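Side-chain contacts in cpftsy (Physcomitrella patens, PDB 4AK9), which probably acts as the chloroplast signal recognition particle receptor, a GTPase of the SRP54/FtsY family that helps deliver proteins to the thylakoid membrane: residues Asp50-Val55 and Asp71-Asp76; Leu109-Ser114 and Asn138-Glu143; Lys146-Ala151 and Val192-Glu197. One frame throughout, in Å; residues are numbered along the deposited sequence.

Contact 1 (Asp50-Val55 and Asp71-Asp76); sequences DELEEV and DTIRKD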
loop_
_atom_site.group_PDB
_atom_site.type_symbol
_atom_site.label_atom_id
_atom_site.label_comp_id
_atom_site.label_asym_id
_atom_site.label_seq_id
_atom_site.Cartn_x
_atom_site.Cartn_y
_atom_site.Cartn_z
ATOM N N ASP A 50 -3.729 16.354 9.135
ATOM C CA ASP A 50 -4.291 15.544 8.048
ATOM C C ASP A 50 -3.254 15.328 6.967
ATOM O O ASP A 50 -3.061 14.197 6.507
ATOM C CB ASP A 50 -5.550 16.195 7.444
ATOM C CG ASP A 50 -6.814 15.877 8.242
ATOM O OD1 ASP A 50 -6.700 15.249 9.324
ATOM O OD2 ASP A 50 -7.931 16.252 7.800
ATOM N N GLU A 51 -2.601 16.401 6.537
ATOM C CA GLU A 51 -1.533 16.309 5.552
ATOM C C GLU A 51 -0.400 15.407 6.035
ATOM O O GLU A 51 0.139 14.615 5.245
ATOM C CB GLU A 51 -0.981 17.687 5.182
ATOM C CG GLU A 51 -2.003 18.614 4.538
ATOM C CD GLU A 51 -1.397 19.952 4.119
ATOM O OE1 GLU A 51 -0.304 19.941 3.502
ATOM O OE2 GLU A 51 -2.009 21.008 4.419
ATOM N N LEU A 52 -0.027 15.540 7.307
ATOM C CA LEU A 52 0.990 14.693 7.929
ATOM C C LEU A 52 0.598 13.211 7.854
ATOM O O LEU A 52 1.421 12.352 7.475
ATOM C CB LEU A 52 1.189 15.072 9.406
ATOM C CG LEU A 52 2.141 14.160 10.191
ATOM C CD1 LEU A 52 3.488 14.204 9.508
ATOM C CD2 LEU A 52 2.270 14.615 11.666
ATOM N N GLU A 53 -0.645 12.922 8.210
ATOM C CA GLU A 53 -1.122 11.559 8.214
ATOM C C GLU A 53 -1.073 10.983 6.802
ATOM O O GLU A 53 -0.651 9.820 6.627
ATOM C CB GLU A 53 -2.519 11.471 8.768
ATOM C CG GLU A 53 -2.827 10.120 9.301
ATOM C CD GLU A 53 -4.088 10.085 10.126
ATOM O OE1 GLU A 53 -4.390 11.067 10.873
ATOM O OE2 GLU A 53 -4.790 9.063 10.010
ATOM N N GLU A 54 -1.444 11.788 5.816
ATOM C CA GLU A 54 -1.350 11.383 4.403
ATOM C C GLU A 54 0.094 11.134 3.950
ATOM O O GLU A 54 0.335 10.229 3.184
ATOM C CB GLU A 54 -2.074 12.376 3.473
ATOM C CG GLU A 54 -3.582 12.456 3.767
ATOM C CD GLU A 54 -4.460 12.382 2.515
ATOM O OE1 GLU A 54 -4.559 13.400 1.779
ATOM O OE2 GLU A 54 -5.055 11.298 2.276
ATOM N N VAL A 55 1.067 11.886 4.447
ATOM C CA VAL A 55 2.448 11.612 4.113
ATOM C C VAL A 55 2.846 10.222 4.636
ATOM O O VAL A 55 3.492 9.409 3.922
ATOM C CB VAL A 55 3.369 12.722 4.651
ATOM C CG1 VAL A 55 4.800 12.272 4.566
ATOM C CG2 VAL A 55 3.139 14.010 3.822
ATOM N N ASP A 71 -3.163 10.632 16.024
ATOM C CA ASP A 71 -4.205 10.927 17.018
ATOM C C ASP A 71 -3.590 11.273 18.367
ATOM O O ASP A 71 -4.028 12.207 19.026
ATOM C CB ASP A 71 -5.187 9.770 17.146
ATOM C CG ASP A 71 -6.603 10.233 17.500
ATOM O OD1 ASP A 71 -6.967 11.398 17.204
ATOM O OD2 ASP A 71 -7.354 9.422 18.082
ATOM N N THR A 72 -2.538 10.555 18.753
ATOM C CA THR A 72 -1.790 10.881 19.975
ATOM C C THR A 72 -1.206 12.313 19.939
ATOM O O THR A 72 -1.217 13.042 20.951
ATOM C CB THR A 72 -0.652 9.849 20.175
ATOM O OG1 THR A 72 -1.217 8.529 20.207
ATOM C CG2 THR A 72 0.078 10.106 21.465
ATOM N N ILE A 73 -0.698 12.716 18.780
ATOM C CA ILE A 73 -0.171 14.057 18.585
ATOM C C ILE A 73 -1.277 15.100 18.703
ATOM O O ILE A 73 -1.081 16.152 19.336
ATOM C CB ILE A 73 0.514 14.187 17.212
ATOM C CG1 ILE A 73 1.749 13.274 17.146
ATOM C CG2 ILE A 73 0.885 15.648 16.875
ATOM C CD1 ILE A 73 2.339 13.190 15.753
ATOM N N ARG A 74 -2.430 14.818 18.086
ATOM C CA ARG A 74 -3.596 15.703 18.173
ATOM C C ARG A 74 -3.991 15.957 19.636
ATOM O O ARG A 74 -4.274 17.111 19.995
ATOM C CB ARG A 74 -4.817 15.153 17.392
ATOM C CG ARG A 74 -4.580 14.912 15.888
ATOM C CD ARG A 74 -5.832 14.343 15.149
ATOM N NE ARG A 74 -5.466 13.796 13.839
ATOM C CZ ARG A 74 -5.471 14.479 12.687
ATOM N NH1 ARG A 74 -5.864 15.750 12.668
ATOM N NH2 ARG A 74 -5.091 13.883 11.546
ATOM N N LYS A 75 -4.041 14.897 20.458
ATOM C CA LYS A 75 -4.413 15.034 21.885
ATOM C C LYS A 75 -3.378 15.858 22.643
ATOM O O LYS A 75 -3.733 16.712 23.463
ATOM C CB LYS A 75 -4.543 13.685 22.604
ATOM C CG LYS A 75 -5.186 12.568 21.810
ATOM C CD LYS A 75 -6.697 12.612 21.833
ATOM C CE LYS A 75 -7.241 11.338 21.196
ATOM N NZ LYS A 75 -8.722 11.193 21.372
ATOM N N ASP A 76 -2.100 15.576 22.398
ATOM C CA ASP A 76 -1.017 16.300 23.070
ATOM C C ASP A 76 -1.025 17.788 22.700
ATOM O O ASP A 76 -0.676 18.660 23.525
ATOM C CB ASP A 76 0.351 15.666 22.756
ATOM C CG ASP A 76 0.527 14.282 23.395
ATOM O OD1 ASP A 76 -0.349 13.857 24.182
ATOM O OD2 ASP A 76 1.550 13.616 23.120
HETATM O O HOH W 1 -5.095 10.810 13.552
#

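Contact 2 (Leu109-Ser114 and Asn138-Glu143); sequences LQLGNS and NRFKKE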
loop_
_atom_site.group_PDB
_atom_site.type_symbol
_atom_site.label_atom_id
_atom_site.label_comp_id
_atom_site.label_asym_id
_atom_site.label_seq_id
_atom_site.Cartn_x
_atom_site.Cartn_y
_atom_site.Cartn_z
ATOM N N LEU A 109 17.017 -13.399 18.397
ATOM C CA LEU A 109 16.715 -14.816 18.229
ATOM C C LEU A 109 16.823 -15.513 19.588
ATOM O O LEU A 109 17.724 -15.209 20.382
ATOM C CB LEU A 109 17.679 -15.452 17.246
ATOM C CG LEU A 109 17.545 -14.926 15.826
ATOM C CD1 LEU A 109 18.620 -15.541 14.965
ATOM C CD2 LEU A 109 16.160 -15.229 15.269
ATOM N N GLN A 110 15.902 -16.430 19.860
ATOM C CA GLN A 110 15.852 -17.129 21.142
ATOM C C GLN A 110 16.335 -18.537 20.917
ATOM O O GLN A 110 15.569 -19.424 20.515
ATOM C CB GLN A 110 14.415 -17.187 21.666
ATOM C CG GLN A 110 13.700 -15.849 21.715
ATOM C CD GLN A 110 14.168 -14.991 22.864
ATOM O OE1 GLN A 110 13.685 -15.121 23.998
ATOM N NE2 GLN A 110 15.115 -14.101 22.585
ATOM N N LEU A 111 17.613 -18.767 21.166
ATOM C CA LEU A 111 18.187 -20.055 20.807
ATOM C C LEU A 111 18.143 -21.015 21.991
ATOM O O LEU A 111 18.409 -22.210 21.847
ATOM C CB LEU A 111 19.614 -19.871 20.320
ATOM C CG LEU A 111 19.737 -18.876 19.163
ATOM C CD1 LEU A 111 21.175 -18.822 18.686
ATOM C CD2 LEU A 111 18.818 -19.272 18.023
ATOM N N GLY A 112 17.794 -20.482 23.157
ATOM C CA GLY A 112 17.607 -21.297 24.343
ATOM C C GLY A 112 18.894 -21.757 25.011
ATOM O O GLY A 112 20.002 -21.271 24.709
ATOM N N ASN A 113 18.732 -22.718 25.914
ATOM C CA ASN A 113 19.824 -23.236 26.728
ATOM C C ASN A 113 20.573 -24.370 26.049
ATOM O O ASN A 113 21.793 -24.503 26.190
ATOM C CB ASN A 113 19.267 -23.739 28.070
ATOM C CG ASN A 113 18.132 -24.767 27.898
ATOM O OD1 ASN A 113 17.771 -25.145 26.772
ATOM N ND2 ASN A 113 17.573 -25.223 29.020
ATOM N N SER A 114 19.832 -25.192 25.315
ATOM C CA SER A 114 20.377 -26.422 24.772
ATOM C C SER A 114 20.599 -26.293 23.275
ATOM O O SER A 114 20.017 -25.427 22.606
ATOM C CB SER A 114 19.430 -27.587 25.055
ATOM O OG SER A 114 18.118 -27.299 24.582
ATOM N N ASN A 138 25.402 -17.033 7.150
ATOM C CA ASN A 138 26.627 -16.262 7.104
ATOM C C ASN A 138 26.847 -15.509 8.412
ATOM O O ASN A 138 27.977 -15.387 8.897
ATOM C CB ASN A 138 26.586 -15.301 5.914
ATOM C CG ASN A 138 27.720 -14.285 5.941
ATOM O OD1 ASN A 138 28.857 -14.601 5.590
ATOM N ND2 ASN A 138 27.409 -13.055 6.363
ATOM N N ARG A 139 25.764 -15.007 9.002
ATOM C CA ARG A 139 25.865 -14.382 10.326
ATOM C C ARG A 139 26.309 -15.355 11.413
ATOM O O ARG A 139 27.126 -15.008 12.268
ATOM C CB ARG A 139 24.536 -13.724 10.745
ATOM C CG ARG A 139 24.215 -12.481 9.966
ATOM C CD ARG A 139 22.952 -11.798 10.507
ATOM N NE ARG A 139 23.155 -11.277 11.852
ATOM C CZ ARG A 139 23.757 -10.124 12.135
ATOM N NH1 ARG A 139 24.230 -9.344 11.166
ATOM N NH2 ARG A 139 23.870 -9.747 13.402
ATOM N N PHE A 140 25.754 -16.560 11.409
ATOM C CA PHE A 140 26.132 -17.548 12.411
ATOM C C PHE A 140 27.583 -17.983 12.255
ATOM O O PHE A 140 28.319 -18.114 13.245
ATOM C CB PHE A 140 25.213 -18.762 12.333
ATOM C CG PHE A 140 23.846 -18.522 12.906
ATOM C CD1 PHE A 140 23.697 -18.241 14.255
ATOM C CD2 PHE A 140 22.722 -18.609 12.110
ATOM C CE1 PHE A 140 22.432 -18.016 14.790
ATOM C CE2 PHE A 140 21.454 -18.397 12.636
ATOM C CZ PHE A 140 21.306 -18.104 13.969
ATOM N N LYS A 141 27.981 -18.216 11.013
ATOM C CA LYS A 141 29.361 -18.632 10.690
ATOM C C LYS A 141 30.392 -17.606 11.133
ATOM O O LYS A 141 31.443 -17.959 11.651
ATOM C CB LYS A 141 29.495 -18.912 9.193
ATOM C CG LYS A 141 28.727 -20.172 8.776
ATOM C CD LYS A 141 29.166 -21.367 9.637
ATOM C CE LYS A 141 28.522 -22.680 9.192
ATOM N NZ LYS A 141 28.917 -23.840 10.071
ATOM N N LYS A 142 30.065 -16.329 10.968
ATOM C CA LYS A 142 30.958 -15.258 11.380
ATOM C C LYS A 142 31.134 -15.219 12.892
ATOM O O LYS A 142 32.110 -14.673 13.395
ATOM C CB LYS A 142 30.447 -13.909 10.862
ATOM C CG LYS A 142 30.881 -13.609 9.432
ATOM C CD LYS A 142 29.985 -12.563 8.793
ATOM C CE LYS A 142 29.856 -11.309 9.666
ATOM N NZ LYS A 142 28.451 -10.745 9.688
ATOM N N GLU A 143 30.196 -15.814 13.616
ATOM C CA GLU A 143 30.296 -15.866 15.071
ATOM C C GLU A 143 30.803 -17.204 15.615
ATOM O O GLU A 143 30.758 -17.443 16.829
ATOM C CB GLU A 143 28.956 -15.483 15.705
ATOM C CG GLU A 143 28.636 -14.002 15.530
ATOM C CD GLU A 143 27.380 -13.560 16.298
ATOM O OE1 GLU A 143 26.372 -14.311 16.286
ATOM O OE2 GLU A 143 27.416 -12.457 16.897
#

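Contact 3 (Lys146-Ala151 and Val192-Glu197); sequences KVLMAA and VRRAVE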
loop_
_atom_site.group_PDB
_atom_site.type_symbol
_atom_site.label_atom_id
_atom_site.label_comp_id
_atom_site.label_asym_id
_atom_site.label_seq_id
_atom_site.Cartn_x
_atom_site.Cartn_y
_atom_site.Cartn_z
ATOM N N LYS A 146 28.287 -23.397 14.528
ATOM C CA LYS A 146 28.249 -24.508 13.577
ATOM C C LYS A 146 26.822 -24.749 13.026
ATOM O O LYS A 146 25.912 -25.162 13.767
ATOM C CB LYS A 146 28.776 -25.764 14.266
ATOM C CG LYS A 146 28.788 -27.017 13.420
ATOM C CD LYS A 146 29.442 -28.150 14.213
ATOM C CE LYS A 146 29.452 -29.460 13.427
ATOM N NZ LYS A 146 29.685 -30.612 14.359
ATOM N N VAL A 147 26.648 -24.531 11.721
ATOM C CA VAL A 147 25.322 -24.475 11.103
ATOM C C VAL A 147 25.046 -25.659 10.193
ATOM O O VAL A 147 25.913 -26.057 9.402
ATOM C CB VAL A 147 25.170 -23.201 10.214
ATOM C CG1 VAL A 147 23.827 -23.191 9.500
ATOM C CG2 VAL A 147 25.359 -21.949 11.048
ATOM N N LEU A 148 23.839 -26.215 10.301
ATOM C CA LEU A 148 23.363 -27.226 9.364
ATOM C C LEU A 148 22.117 -26.723 8.644
ATOM O O LEU A 148 21.162 -26.294 9.287
ATOM C CB LEU A 148 23.028 -28.532 10.095
ATOM C CG LEU A 148 22.362 -29.625 9.252
ATOM C CD1 LEU A 148 23.362 -30.178 8.239
ATOM C CD2 LEU A 148 21.802 -30.785 10.127
ATOM N N MET A 149 22.113 -26.795 7.316
ATOM C CA MET A 149 20.938 -26.379 6.555
ATOM C C MET A 149 20.086 -27.570 6.187
ATOM O O MET A 149 20.602 -28.663 5.934
ATOM C CB MET A 149 21.348 -25.611 5.288
ATOM C CG MET A 149 22.063 -24.313 5.559
ATOM S SD MET A 149 22.523 -23.542 3.985
ATOM C CE MET A 149 23.316 -22.069 4.522
ATOM N N ALA A 150 18.767 -27.368 6.155
ATOM C CA ALA A 150 17.842 -28.430 5.780
ATOM C C ALA A 150 16.959 -27.984 4.634
ATOM O O ALA A 150 16.206 -26.980 4.754
ATOM C CB ALA A 150 16.983 -28.838 6.983
ATOM N N ALA A 151 17.034 -28.720 3.529
ATOM C CA ALA A 151 16.311 -28.354 2.315
ATOM C C ALA A 151 14.903 -28.923 2.300
ATOM O O ALA A 151 14.611 -29.887 1.573
ATOM C CB ALA A 151 17.083 -28.785 1.071
ATOM N N VAL A 192 17.264 -32.637 11.784
ATOM C CA VAL A 192 17.297 -32.372 13.215
ATOM C C VAL A 192 18.013 -33.502 13.964
ATOM O O VAL A 192 18.848 -33.231 14.847
ATOM C CB VAL A 192 15.913 -32.098 13.806
ATOM C CG1 VAL A 192 16.035 -31.841 15.283
ATOM C CG2 VAL A 192 15.301 -30.853 13.115
ATOM N N ARG A 193 17.722 -34.734 13.572
ATOM C CA ARG A 193 18.376 -35.899 14.183
ATOM C C ARG A 193 19.876 -35.819 14.000
ATOM O O ARG A 193 20.642 -36.022 14.944
ATOM C CB ARG A 193 17.864 -37.192 13.551
ATOM C CG ARG A 193 16.441 -37.543 13.941
ATOM C CD ARG A 193 16.135 -39.010 13.627
ATOM N NE ARG A 193 16.263 -39.325 12.200
ATOM C CZ ARG A 193 15.265 -39.203 11.325
ATOM N NH1 ARG A 193 14.082 -38.765 11.734
ATOM N NH2 ARG A 193 15.443 -39.520 10.045
ATOM N N ARG A 194 20.290 -35.494 12.776
ATOM C CA ARG A 194 21.709 -35.401 12.460
ATOM C C ARG A 194 22.387 -34.319 13.282
ATOM O O ARG A 194 23.528 -34.471 13.715
ATOM C CB ARG A 194 21.916 -35.159 10.960
ATOM C CG ARG A 194 23.379 -34.952 10.602
ATOM C CD ARG A 194 23.634 -34.961 9.104
ATOM N NE ARG A 194 24.958 -34.403 8.836
ATOM C CZ ARG A 194 25.361 -33.947 7.657
ATOM N NH1 ARG A 194 24.539 -33.982 6.610
ATOM N NH2 ARG A 194 26.584 -33.443 7.532
ATOM N N ALA A 195 21.675 -33.222 13.522
ATOM C CA ALA A 195 22.263 -32.139 14.280
ATOM C C ALA A 195 22.438 -32.518 15.741
ATOM O O ALA A 195 23.377 -32.058 16.382
ATOM C CB ALA A 195 21.397 -30.916 14.197
ATOM N N VAL A 196 21.504 -33.302 16.270
ATOM C CA VAL A 196 21.600 -33.721 17.667
ATOM C C VAL A 196 22.787 -34.683 17.801
ATOM O O VAL A 196 23.615 -34.556 18.725
ATOM C CB VAL A 196 20.310 -34.408 18.160
ATOM C CG1 VAL A 196 20.498 -34.907 19.595
ATOM C CG2 VAL A 196 19.112 -33.441 18.073
ATOM N N GLU A 197 22.886 -35.615 16.854
ATOM C CA GLU A 197 23.957 -36.613 16.892
ATOM C C GLU A 197 25.330 -35.995 16.705
ATOM O O GLU A 197 26.298 -36.400 17.364
ATOM C CB GLU A 197 23.743 -37.700 15.836
ATOM C CG GLU A 197 22.483 -38.528 16.040
ATOM C CD GLU A 197 22.425 -39.217 17.409
ATOM O OE1 GLU A 197 23.332 -40.033 17.702
ATOM O OE2 GLU A 197 21.471 -38.944 18.185
#

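Contact 1 (Asp50-Val55 and Asp71-Asp76)
The guanidinium of Arg74 meets the carboxylates of Asp50 and Glu53 through one nitrogen. At its edge, in the plane of the group, lies Glu53 OE1, 3.0 Å from Arg74 NH2, in a fairly straight bond with an N-H...O angle of 159°. Asp50 OD1 reaches the same nitrogen from a tilted position, 29° out of the guanidinium plane, and its bond to Arg74 NH2, 3.1 Å long, is more bent. Each oxygen is met nearly in line with its own C-O bond, yet both carboxylates stand steeply across the guanidinium, so neither forms the coplanar two-pronged pairing. A water takes another place at the edge: it accepts from Arg74 NE at 3.0 Å and donates to Glu53 OE1 at 2.8 Å, closing a ring beside the direct salt bridge.

The setting is the helical bundle of SRP54-type GTPases, in which helices 45-58 and 63-78 run side by side, almost antiparallel. Their short segments lie 11.4 Å apart, axis to axis, and the Arg74 chain, extended from CG to NE, spans that gap. Apolar contact is sparse and lies alongside the charges, where Leu52 CD2 approaches Ile73 CD1 to 4.3 Å; Ile73 also packs on Ile88 of helix 85-101. A leucine in place of Arg74 would probably leave the neighbouring acids Asp50 and Glu53 without their shared positive partner and deprive the bridging water of its N-H donor.

Arg74 NH1 has a further salt bridge, to Glu46 OE1. The remaining carboxylate oxygens face the second subunit: Asp50 OD2 is hydrogen-bonded to Leu211 N and Glu53 OE2 to His212 NE2 of that copy.

Contact 2 (Leu109-Ser114 and Asn138-Glu143)
Leu109 and Leu111 close on the far end of the Phe140 ring, where the loop ahead of the first strand of the P-loop GTPase fold meets one of its helices. Residues 109-114 lead from helix 85-101 of the helical bundle into strand 117-123 of the central sheet, and Phe140 belongs to helix 126-142, which follows that strand in the strand-loop-helix order of a P-loop protein. The contact thus lays the loop between helix 85-101 and strand 117-123 against helix 126-142.

Side-chain conformation explains how so small an interface bridges a wide backbone gap, the CA atoms of Leu109 and Phe140 being 11.4 Å apart. Both leucines adopt the same shape: CG sits opposite the carbonyl carbon and beside the backbone N, while CD1 continues the chain away from CA (chi2 175° in Leu109, -176° in Leu111). One methyl of each is thereby pushed forward as the leading atom. Phe140 likewise has CG opposite its carbonyl carbon (chi1 -75°); its CB bond does not aim at the loop, and it is the ring's outer end that arrives there.

Leu119 of strand 117-123 touches both Leu111 and Phe140, and Val147 packs on Phe140, nearest its CB, while Leu109 leans on Lys293 and Phe294 of strand 292-296.

Two adjacent ring atoms share the work. Both methyls come at a slant to the ring, and the contact is wholly apolar. Leu109 CD1 meets Phe140 CZ at 3.8 Å, whereas Leu111 CD1 is a little farther from Phe140 CE1, at 4.2 Å.

Contact 3 (Lys146-Ala151 and Val192-Glu197)
Leu148 reaches from the central sheet to Ala195 and Arg194 on a covering helix. The topology is a beta-alpha-beta crossover of the P-loop GTPase fold: helix 184-197 connects strand 173-175 to strand 202-205, and strand 147-150 lies between those two in the parallel sheet, beneath the helix.

Apolar contact comes first. With chi1 at 173°, CG of Leu148 lies opposite the backbone N, and the branched end goes toward the helix, where CD2 rests on the Ala195 methyl, with 4.1 Å from Leu148 CD2 to Ala195 CB. Because that side chain is a single carbon, helix and strand come close, with the CA atoms of Leu148 and Ala195 7.0 Å apart. Ala191 of the same helix and Phe200 also touch Leu148.

The other branch meets a charged group without any polar bond. Arg194, its chain extended, brings one guanidinium face over Leu148 CD1. The N-H groups point outward in the plane, away from the methyl; NE and NH2 have long, weak ion pairs with Glu198 and Glu173.

Backbone hydrogen bonds hold the strand itself, Leu148 pairing with Val202 and Leu204. Over the guanidinium of Arg194, Leu148 CD1 sits centrally, with Arg194 NH1 4.3 Å from it.

Overall arrangement
Contact 1 stands apart in the helical bundle, its centre about 41 Å from that of contact 2 and about 50 Å from that of contact 3, across the centre of the chain. Contacts 2 and 3 are neighbours in the GTPase core, with centres about 13 Å apart, and they meet directly where Phe140 CB lies 3.4 Å from Val147 CG2. Strand 147-150 thus presents successive residues to different helices: Val147 to helix 126-142, Leu148 to helix 184-197. The first turn of helix 126-142 belongs to the probable P-loop, which, as in related GTPases, would hold the GTP phosphates, while contact 2 involves the helix's far end. Contact 1 alone of the three touches the second subunit.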